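Local atomic coordinates of uncharacterized protein (Enterococcus faecalis, PDB entry 2QRU), a protein that is of unknown function but adopts the alpha/beta-hydrolase fold and probably acts as a hydrolase. Residues I93-C101 with L117-F126; F210-S218 with L263-R274. One frame throughout, in Å; residues are numbered along the deposited sequence. Where two conformers were deposited one is given.

The two contacts illustrate how neighbouring strands of an alpha/beta-hydrolase sheet are joined edge to edge, and how a helix covers one side of it. Contact 1 pairs the beginnings of neighbouring strands inside one beta-alpha-beta unit, and backbone hydrogen bonds, a bridging water and two CH-pi contacts share the work. Contact 2 lays the C-terminal helix over strand 213-218 of the same sheet by side-chain packing, part of it against the strand's main chain, without hydrogen bonds between the segments. Both are largely buried, although the turn at Asn95 and the chain end at Arg274 bring each toward the surface. Their centres lie about 17 Å apart, and they meet directly where Pro124 O packs on Pro211 CG at 3.3 Å.

Contact 1. Residues I93-C101 with L117-F126; sequences IQNQSFGLC and LQTLNLTPQF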
loop_
_atom_site.group_PDB
_atom_site.type_symbol
_atom_site.label_atom_id
_atom_site.label_comp_id
_atom_site.label_asym_id
_atom_site.label_seq_id
_atom_site.Cartn_x
_atom_site.Cartn_y
_atom_site.Cartn_z
ATOM N N ILE A 93 7.691 -5.402 -16.474
ATOM C CA ILE A 93 7.606 -3.992 -16.858
ATOM C C ILE A 93 8.627 -3.657 -17.942
ATOM O O ILE A 93 8.344 -2.875 -18.861
ATOM C CB ILE A 93 7.753 -3.015 -15.634
ATOM C CG1 ILE A 93 6.715 -3.354 -14.559
ATOM C CG2 ILE A 93 7.630 -1.576 -16.100
ATOM C CD1 ILE A 93 6.946 -2.669 -13.169
ATOM N N GLN A 94 9.806 -4.271 -17.832
ATOM C CA GLN A 94 10.894 -4.126 -18.814
ATOM C C GLN A 94 11.186 -2.673 -19.188
ATOM O O GLN A 94 11.310 -2.334 -20.371
ATOM C CB GLN A 94 10.644 -4.981 -20.064
ATOM C CG GLN A 94 10.452 -6.447 -19.781
ATOM C CD GLN A 94 10.165 -7.229 -21.052
ATOM O OE1 GLN A 94 10.674 -6.894 -22.118
ATOM N NE2 GLN A 94 9.338 -8.260 -20.949
ATOM N N ASN A 95 11.284 -1.833 -18.156
ATOM C CA ASN A 95 11.617 -0.410 -18.283
ATOM C C ASN A 95 10.570 0.444 -18.984
ATOM O O ASN A 95 10.853 1.584 -19.335
ATOM C CB ASN A 95 13.011 -0.217 -18.916
ATOM C CG ASN A 95 14.107 -0.850 -18.086
ATOM O OD1 ASN A 95 14.299 -0.494 -16.916
ATOM N ND2 ASN A 95 14.829 -1.792 -18.679
ATOM N N GLN A 96 9.360 -0.093 -19.169
ATOM C CA GLN A 96 8.223 0.692 -19.674
ATOM C C GLN A 96 7.690 1.599 -18.552
ATOM O O GLN A 96 8.011 1.383 -17.387
ATOM C CB GLN A 96 7.093 -0.224 -20.129
ATOM C CG GLN A 96 7.430 -1.040 -21.381
ATOM C CD GLN A 96 7.231 -0.241 -22.644
ATOM O OE1 GLN A 96 8.137 -0.136 -23.472
ATOM N NE2 GLN A 96 6.042 0.331 -22.802
ATOM N N SER A 97 6.894 2.602 -18.918
ATOM C CA SER A 97 6.317 3.502 -17.929
ATOM C C SER A 97 5.461 2.726 -16.944
ATOM O O SER A 97 4.783 1.758 -17.300
ATOM C CB SER A 97 5.464 4.588 -18.586
ATOM O OG SER A 97 6.268 5.450 -19.370
ATOM N N PHE A 98 5.494 3.163 -15.690
ATOM C CA PHE A 98 4.644 2.546 -14.686
ATOM C C PHE A 98 4.291 3.553 -13.616
ATOM O O PHE A 98 5.051 4.500 -13.357
ATOM C CB PHE A 98 5.348 1.338 -14.032
ATOM C CG PHE A 98 6.539 1.735 -13.164
ATOM C CD1 PHE A 98 7.791 1.980 -13.734
ATOM C CD2 PHE A 98 6.375 1.934 -11.800
ATOM C CE1 PHE A 98 8.867 2.380 -12.941
ATOM C CE2 PHE A 98 7.449 2.351 -11.007
ATOM C CZ PHE A 98 8.684 2.576 -11.583
ATOM N N GLY A 99 3.132 3.354 -13.008
ATOM C CA GLY A 99 2.747 4.085 -11.805
ATOM C C GLY A 99 2.665 3.139 -10.629
ATOM O O GLY A 99 2.748 1.912 -10.802
ATOM N N LEU A 100 2.480 3.689 -9.438
ATOM C CA LEU A 100 2.302 2.831 -8.257
ATOM C C LEU A 100 0.961 3.192 -7.626
ATOM O O LEU A 100 0.515 4.348 -7.686
ATOM C CB LEU A 100 3.393 3.044 -7.226
ATOM C CG LEU A 100 4.828 2.751 -7.699
ATOM C CD1 LEU A 100 5.838 3.185 -6.595
ATOM C CD2 LEU A 100 5.026 1.286 -8.083
ATOM N N CYS A 101 0.343 2.227 -6.942
ATOM C CA CYS A 101 -0.882 2.514 -6.189
ATOM C C CYS A 101 -0.822 1.733 -4.886
ATOM O O CYS A 101 -0.473 0.547 -4.890
ATOM C CB CYS A 101 -2.095 2.053 -6.989
ATOM S SG CYS A 101 -3.712 2.252 -6.131
ATOM N N LEU A 117 13.622 3.575 -5.481
ATOM C CA LEU A 117 13.622 3.521 -6.958
ATOM C C LEU A 117 14.304 4.724 -7.630
ATOM O O LEU A 117 15.005 4.560 -8.641
ATOM C CB LEU A 117 12.223 3.300 -7.524
ATOM C CG LEU A 117 11.555 1.969 -7.167
ATOM C CD1 LEU A 117 10.208 1.851 -7.889
ATOM C CD2 LEU A 117 12.456 0.765 -7.502
ATOM N N GLN A 118 14.138 5.921 -7.058
ATOM C CA GLN A 118 14.892 7.086 -7.542
ATOM C C GLN A 118 16.384 6.813 -7.612
ATOM O O GLN A 118 17.058 7.281 -8.532
ATOM C CB GLN A 118 14.629 8.326 -6.671
ATOM C CG GLN A 118 13.256 8.924 -6.891
ATOM C CD GLN A 118 12.903 10.020 -5.884
ATOM O OE1 GLN A 118 13.031 9.836 -4.686
ATOM N NE2 GLN A 118 12.411 11.131 -6.376
ATOM N N THR A 119 16.918 6.045 -6.660
ATOM C CA THR A 119 18.347 5.773 -6.612
ATOM C C THR A 119 18.803 4.776 -7.682
ATOM O O THR A 119 19.984 4.714 -8.039
ATOM C CB THR A 119 18.815 5.239 -5.228
ATOM O OG1 THR A 119 18.465 3.855 -5.098
ATOM C CG2 THR A 119 18.212 6.049 -4.087
ATOM N N LEU A 120 17.856 3.996 -8.172
ATOM C CA LEU A 120 18.097 2.982 -9.178
ATOM C C LEU A 120 17.681 3.459 -10.575
ATOM O O LEU A 120 17.568 2.647 -11.490
ATOM C CB LEU A 120 17.315 1.725 -8.812
ATOM C CG LEU A 120 17.663 1.025 -7.496
ATOM C CD1 LEU A 120 16.560 0.026 -7.161
ATOM C CD2 LEU A 120 19.044 0.344 -7.564
ATOM N N ASN A 121 17.432 4.763 -10.724
ATOM C CA ASN A 121 16.935 5.342 -11.987
ATOM C C ASN A 121 15.629 4.747 -12.511
ATOM O O ASN A 121 15.490 4.500 -13.715
ATOM C CB ASN A 121 18.013 5.252 -13.079
ATOM C CG ASN A 121 19.079 6.289 -12.914
ATOM O OD1 ASN A 121 18.793 7.490 -12.899
ATOM N ND2 ASN A 121 20.324 5.843 -12.793
ATOM N N LEU A 122 14.668 4.530 -11.613
ATOM C CA LEU A 122 13.408 3.869 -11.951
ATOM C C LEU A 122 12.182 4.629 -11.412
ATOM O O LEU A 122 11.270 4.037 -10.804
ATOM C CB LEU A 122 13.393 2.450 -11.409
ATOM C CG LEU A 122 14.254 1.464 -12.200
ATOM C CD1 LEU A 122 14.394 0.176 -11.411
ATOM C CD2 LEU A 122 13.584 1.209 -13.549
ATOM N N THR A 123 12.139 5.915 -11.684
ATOM C CA THR A 123 11.102 6.778 -11.132
ATOM C C THR A 123 9.694 6.428 -11.683
ATOM O O THR A 123 9.510 6.325 -12.896
ATOM C CB THR A 123 11.414 8.243 -11.438
ATOM O OG1 THR A 123 12.768 8.539 -11.048
ATOM C CG2 THR A 123 10.442 9.143 -10.706
ATOM N N PRO A 124 8.708 6.237 -10.788
ATOM C CA PRO A 124 7.328 6.025 -11.260
ATOM C C PRO A 124 6.850 7.251 -12.030
ATOM O O PRO A 124 7.322 8.357 -11.762
ATOM C CB PRO A 124 6.517 5.912 -9.958
ATOM C CG PRO A 124 7.571 5.467 -8.901
ATOM C CD PRO A 124 8.808 6.225 -9.316
ATOM N N GLN A 125 5.915 7.051 -12.964
ATOM C CA GLN A 125 5.301 8.150 -13.696
ATOM C C GLN A 125 4.345 8.922 -12.787
ATOM O O GLN A 125 4.181 10.140 -12.943
ATOM C CB GLN A 125 4.542 7.628 -14.943
ATOM C CG GLN A 125 3.992 8.748 -15.859
ATOM C CD GLN A 125 2.983 8.258 -16.932
ATOM O OE1 GLN A 125 2.214 7.298 -16.723
ATOM N NE2 GLN A 125 2.963 8.950 -18.074
ATOM N N PHE A 126 3.675 8.184 -11.888
ATOM C CA PHE A 126 2.698 8.763 -10.974
ATOM C C PHE A 126 2.429 7.813 -9.824
ATOM O O PHE A 126 2.810 6.622 -9.872
ATOM C CB PHE A 126 1.395 9.059 -11.715
ATOM C CG PHE A 126 0.728 7.820 -12.263
ATOM C CD1 PHE A 126 -0.165 7.064 -11.469
ATOM C CD2 PHE A 126 0.969 7.432 -13.578
ATOM C CE1 PHE A 126 -0.785 5.892 -11.989
ATOM C CE2 PHE A 126 0.382 6.294 -14.106
ATOM C CZ PHE A 126 -0.507 5.512 -13.316
HETATM O O HOH W 1 8.034 5.003 -15.108
#
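Phe98 and Pro124 meet where the beta-alpha-beta unit of strand 98-103, helix 105-119 and strand 127-130 begins its two parallel strands, part of the central sheet of the alpha/beta-hydrolase fold. The backbones are joined by two hydrogen bonds. The bond from Gln125 N to Phe98 O is 2.7 Å long and almost straight (174°), while Leu100 N donates a hydrogen bond to Phe126 O at 3.0 Å. A water extends this pairing, accepting from Phe98 N and donating to Thr123 O.

In Phe98 the bond to CB points away from 117-126, but CG lies between the backbone N and the carbonyl carbon (chi1 68°), which brings the ring back to Leu122, Thr123 and Pro124. Beyond CB and CG, CE2 touches Pro124 CG at 3.8 Å, and Pro124 CA sits over one ring face in a CH-pi contact. CE1 skirts the carbonyl oxygen of Leu122. At the tip, CZ meets Leu122 O at the ring edge, 3.1 Å away, with Leu117 CD1 approaching obliquely. Phe85 of helix 74-93 also meets this ring. Leu100 CD1 packs against Pro124 CG at 3.7 Å, continuing the apolar layer toward helix 105-119.

At Gly99, where there is no side chain, the Phe126 ring lies flat against the strand: Gly99 CA stands 3.8 Å from the ring centroid, only 9° off its normal.

Contact 2. Residues F210-S218 with L263-R274; sequences FPPCFSTAS and LFEQLDSWLKER
Strand 213-218 and helix 263-272 run antiparallel, with their axes 173° apart in direction and 10.0 Å apart at closest approach. This is the classic layering of an alpha/beta sandwich, a helix laid along a strand of the sheet. Side chains make the interface, partly against the strand's main chain: Trp270 CZ2 lies 3.4 Å from Phe214 N. Phe214 lies opposite Leu267, with Thr216 near Leu263 at one end and Pro212 near Arg274 at the other.

Phe214 fills the middle. With CG anti to the backbone N (chi1 -178°), its ring extends from the strand onto the helix, and Leu267 CD1 packs over one face at 3.7 Å from CG. Leu263 CD1 comes in at the ring edge, 3.9 Å from Phe214 CZ. The Phe214 and Trp270 side chains run alongside each other in opposite senses. Phe214 CB sits over the centre of the six-membered ring of Trp270, a CH-pi contact 3.5 Å from the centroid, while CD2 lies over the five-membered part near CG. The Phe214 ring and that five-membered ring are oblique, at 59°, neither stacked nor edge-to-face. Farther along the strand, Thr216 and Leu263 meet tip to tip, with OG1 3.3 Å from CD1; that hydroxyl is hydrogen-bonded to Lys242 O.

Arg274 NH2 lies above the opposite face of the indole, toward its rim. The bent chain folds back on the helix end, and NE and NH2 both donate to Trp270 O, at 2.9 Å for NE. NH1 rests 3.7 Å from Pro212 CB.

Leu267 also reaches Leu50 and Leu53 of helix 48-55 as well as Phe130, and Trp270 touches Val128, both on strand 127-130. Strand 213-218 lies between strands 127-130 and 240-244, with helix 258-272 packed along it, beside helix 48-55.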
loop_
_atom_site.group_PDB
_atom_site.type_symbol
_atom_site.label_atom_id
_atom_site.label_comp_id
_atom_site.label_asym_id
_atom_site.label_seq_id
_atom_site.Cartn_x
_atom_site.Cartn_y
_atom_site.Cartn_z
ATOM N N PHE A 210 9.239 13.776 -5.509
ATOM C CA PHE A 210 8.425 12.655 -5.990
ATOM C C PHE A 210 7.589 13.037 -7.223
ATOM O O PHE A 210 7.297 14.238 -7.445
ATOM C CB PHE A 210 7.493 12.135 -4.853
ATOM C CG PHE A 210 8.158 11.146 -3.914
ATOM C CD1 PHE A 210 9.554 11.028 -3.850
ATOM C CD2 PHE A 210 7.373 10.362 -3.058
ATOM C CE1 PHE A 210 10.153 10.110 -2.940
ATOM C CE2 PHE A 210 7.959 9.461 -2.159
ATOM C CZ PHE A 210 9.343 9.332 -2.101
ATOM N N PRO A 211 7.176 12.025 -8.009
ATOM C CA PRO A 211 6.294 12.259 -9.150
ATOM C C PRO A 211 4.826 12.528 -8.701
ATOM O O PRO A 211 4.478 12.234 -7.553
ATOM C CB PRO A 211 6.338 10.928 -9.918
ATOM C CG PRO A 211 6.670 9.893 -8.935
ATOM C CD PRO A 211 7.493 10.586 -7.838
ATOM N N PRO A 212 3.961 13.012 -9.625
ATOM C CA PRO A 212 2.598 13.415 -9.235
ATOM C C PRO A 212 1.805 12.332 -8.573
ATOM O O PRO A 212 1.836 11.149 -8.987
ATOM C CB PRO A 212 1.934 13.813 -10.554
ATOM C CG PRO A 212 3.155 14.330 -11.359
ATOM C CD PRO A 212 4.183 13.269 -11.044
ATOM N N CYS A 213 1.073 12.741 -7.548
ATOM C CA CYS A 213 0.331 11.803 -6.751
ATOM C C CYS A 213 -1.153 12.214 -6.634
ATOM O O CYS A 213 -1.467 13.445 -6.476
ATOM C CB CYS A 213 1.000 11.732 -5.367
ATOM S SG CYS A 213 0.086 10.615 -4.238
ATOM N N PHE A 214 -2.043 11.231 -6.764
ATOM C CA PHE A 214 -3.465 11.395 -6.407
ATOM C C PHE A 214 -3.657 10.777 -5.040
ATOM O O PHE A 214 -3.396 9.573 -4.835
ATOM C CB PHE A 214 -4.370 10.694 -7.407
ATOM C CG PHE A 214 -5.835 10.864 -7.113
ATOM C CD1 PHE A 214 -6.481 10.055 -6.146
ATOM C CD2 PHE A 214 -6.562 11.856 -7.800
ATOM C CE1 PHE A 214 -7.860 10.223 -5.899
ATOM C CE2 PHE A 214 -7.937 12.058 -7.544
ATOM C CZ PHE A 214 -8.594 11.241 -6.606
ATOM N N SER A 215 -4.076 11.601 -4.076
ATOM C CA SER A 215 -4.078 11.183 -2.666
ATOM C C SER A 215 -5.465 11.396 -2.077
ATOM O O SER A 215 -6.074 12.433 -2.306
ATOM C CB SER A 215 -3.090 12.047 -1.866
ATOM O OG SER A 215 -3.040 11.666 -0.490
ATOM N N THR A 216 -5.963 10.429 -1.308
ATOM C CA THR A 216 -7.317 10.509 -0.756
ATOM C C THR A 216 -7.403 9.772 0.592
ATOM O O THR A 216 -6.724 8.774 0.814
ATOM C CB THR A 216 -8.347 9.914 -1.768
ATOM O OG1 THR A 216 -9.673 9.999 -1.225
ATOM C CG2 THR A 216 -8.026 8.421 -2.080
ATOM N N ALA A 217 -8.263 10.286 1.473
ATOM C CA ALA A 217 -8.472 9.697 2.803
ATOM C C ALA A 217 -9.708 10.320 3.383
ATOM O O ALA A 217 -10.132 11.405 2.953
ATOM C CB ALA A 217 -7.292 9.974 3.721
ATOM N N SER A 218 -10.297 9.602 4.336
ATOM C CA SER A 218 -11.487 10.064 5.019
ATOM C C SER A 218 -11.144 10.933 6.219
ATOM O O SER A 218 -10.277 10.567 7.033
ATOM C CB SER A 218 -12.287 8.861 5.501
ATOM O OG SER A 218 -13.365 9.315 6.302
ATOM N N LEU A 263 -15.433 9.733 -5.768
ATOM C CA LEU A 263 -13.989 9.733 -5.699
ATOM C C LEU A 263 -13.386 8.947 -6.885
ATOM O O LEU A 263 -12.404 9.405 -7.495
ATOM C CB LEU A 263 -13.568 9.131 -4.370
ATOM C CG LEU A 263 -12.068 9.017 -4.187
ATOM C CD1 LEU A 263 -11.420 10.417 -4.025
ATOM C CD2 LEU A 263 -11.923 8.157 -2.986
ATOM N N PHE A 264 -13.974 7.799 -7.241
ATOM C CA PHE A 264 -13.432 7.048 -8.395
ATOM C C PHE A 264 -13.556 7.830 -9.714
ATOM O O PHE A 264 -12.645 7.765 -10.572
ATOM C CB PHE A 264 -14.096 5.688 -8.513
ATOM C CG PHE A 264 -13.444 4.640 -7.670
ATOM C CD1 PHE A 264 -12.919 4.945 -6.409
ATOM C CD2 PHE A 264 -13.309 3.358 -8.148
ATOM C CE1 PHE A 264 -12.320 3.961 -5.631
ATOM C CE2 PHE A 264 -12.687 2.366 -7.363
ATOM C CZ PHE A 264 -12.231 2.676 -6.105
ATOM N N GLU A 265 -14.615 8.611 -9.852
ATOM C CA GLU A 265 -14.758 9.491 -11.032
ATOM C C GLU A 265 -13.607 10.508 -11.059
ATOM O O GLU A 265 -13.043 10.777 -12.118
ATOM C CB GLU A 265 -16.101 10.225 -11.035
ATOM C CG GLU A 265 -17.270 9.296 -11.151
ATOM C CD GLU A 265 -18.602 10.006 -10.966
ATOM O OE1 GLU A 265 -18.615 11.218 -10.620
ATOM O OE2 GLU A 265 -19.640 9.325 -11.159
ATOM N N GLN A 266 -13.282 11.064 -9.893
ATOM C CA GLN A 266 -12.165 12.025 -9.745
ATOM C C GLN A 266 -10.833 11.390 -10.111
ATOM O O GLN A 266 -10.032 11.977 -10.872
ATOM C CB GLN A 266 -12.121 12.625 -8.341
ATOM C CG GLN A 266 -13.289 13.592 -8.088
ATOM C CD GLN A 266 -13.507 13.903 -6.610
ATOM O OE1 GLN A 266 -12.967 13.250 -5.718
ATOM N NE2 GLN A 266 -14.363 14.887 -6.352
ATOM N N LEU A 267 -10.622 10.185 -9.602
ATOM C CA LEU A 267 -9.400 9.419 -9.894
ATOM C C LEU A 267 -9.338 9.104 -11.391
ATOM O O LEU A 267 -8.271 9.231 -12.004
ATOM C CB LEU A 267 -9.332 8.146 -9.047
ATOM C CG LEU A 267 -8.123 7.252 -9.338
ATOM C CD1 LEU A 267 -6.759 7.966 -9.285
ATOM C CD2 LEU A 267 -8.091 6.009 -8.427
ATOM N N ASP A 268 -10.476 8.712 -11.969
ATOM C CA ASP A 268 -10.508 8.378 -13.401
ATOM C C ASP A 268 -10.114 9.593 -14.232
ATOM O O ASP A 268 -9.266 9.501 -15.140
ATOM C CB ASP A 268 -11.887 7.856 -13.823
ATOM C CG ASP A 268 -11.896 7.410 -15.260
ATOM O OD1 ASP A 268 -11.456 6.293 -15.536
ATOM O OD2 ASP A 268 -12.312 8.218 -16.125
ATOM N N SER A 269 -10.702 10.744 -13.918
ATOM C CA SER A 269 -10.390 11.981 -14.633
ATOM C C SER A 269 -8.901 12.319 -14.490
ATOM O O SER A 269 -8.257 12.690 -15.473
ATOM C CB SER A 269 -11.248 13.132 -14.107
ATOM O OG SER A 269 -10.937 14.360 -14.754
ATOM N N TRP A 270 -8.372 12.185 -13.272
ATOM C CA TRP A 270 -6.946 12.494 -12.998
ATOM C C TRP A 270 -6.039 11.523 -13.776
ATOM O O TRP A 270 -4.996 11.958 -14.342
ATOM C CB TRP A 270 -6.690 12.375 -11.504
ATOM C CG TRP A 270 -5.290 12.702 -11.060
ATOM C CD1 TRP A 270 -4.808 13.928 -10.698
ATOM C CD2 TRP A 270 -4.225 11.762 -10.867
ATOM N NE1 TRP A 270 -3.477 13.815 -10.318
ATOM C CE2 TRP A 270 -3.092 12.502 -10.413
ATOM C CE3 TRP A 270 -4.102 10.377 -11.065
ATOM C CZ2 TRP A 270 -1.879 11.894 -10.120
ATOM C CZ3 TRP A 270 -2.872 9.749 -10.751
ATOM C CH2 TRP A 270 -1.777 10.525 -10.290
ATOM N N LEU A 271 -6.407 10.240 -13.813
ATOM C CA LEU A 271 -5.611 9.243 -14.562
ATOM C C LEU A 271 -5.574 9.586 -16.041
ATOM O O LEU A 271 -4.523 9.456 -16.696
ATOM C CB LEU A 271 -6.158 7.830 -14.388
ATOM C CG LEU A 271 -5.895 7.140 -13.061
ATOM C CD1 LEU A 271 -6.663 5.837 -13.090
ATOM C CD2 LEU A 271 -4.402 6.884 -12.843
ATOM N N LYS A 272 -6.707 10.046 -16.571
ATOM C CA LYS A 272 -6.771 10.459 -17.982
ATOM C C LYS A 272 -5.865 11.668 -18.332
ATOM O O LYS A 272 -5.597 11.905 -19.500
ATOM C CB LYS A 272 -8.234 10.711 -18.417
ATOM C CG LYS A 272 -9.025 9.410 -18.524
ATOM C CD LYS A 272 -10.509 9.693 -18.883
ATOM C CE LYS A 272 -11.226 8.440 -19.445
ATOM N NZ LYS A 272 -11.148 7.258 -18.540
ATOM N N GLU A 273 -5.398 12.404 -17.313
ATOM C CA GLU A 273 -4.458 13.513 -17.519
ATOM C C GLU A 273 -2.979 13.117 -17.356
ATOM O O GLU A 273 -2.112 13.955 -17.547
ATOM C CB GLU A 273 -4.823 14.728 -16.638
ATOM C CG GLU A 273 -6.234 15.260 -17.013
ATOM C CD GLU A 273 -6.643 16.563 -16.301
ATOM O OE1 GLU A 273 -5.829 17.122 -15.529
ATOM O OE2 GLU A 273 -7.797 17.008 -16.547
ATOM N N ARG A 274 -2.695 11.847 -17.062
ATOM C CA ARG A 274 -1.268 11.414 -17.029
ATOM C C ARG A 274 -0.575 11.559 -18.354
ATOM O O ARG A 274 -1.183 11.589 -19.455
ATOM C CB ARG A 274 -1.127 9.959 -16.558
ATOM C CG ARG A 274 -1.655 9.695 -15.158
ATOM C CD ARG A 274 -1.154 10.697 -14.079
ATOM N NE ARG A 274 -2.086 11.831 -13.933
ATOM C CZ ARG A 274 -1.768 13.063 -13.533
ATOM N NH1 ARG A 274 -0.491 13.407 -13.255
ATOM N NH2 ARG A 274 -2.725 13.999 -13.412
ATOM O OXT ARG A 274 0.681 11.672 -18.313
#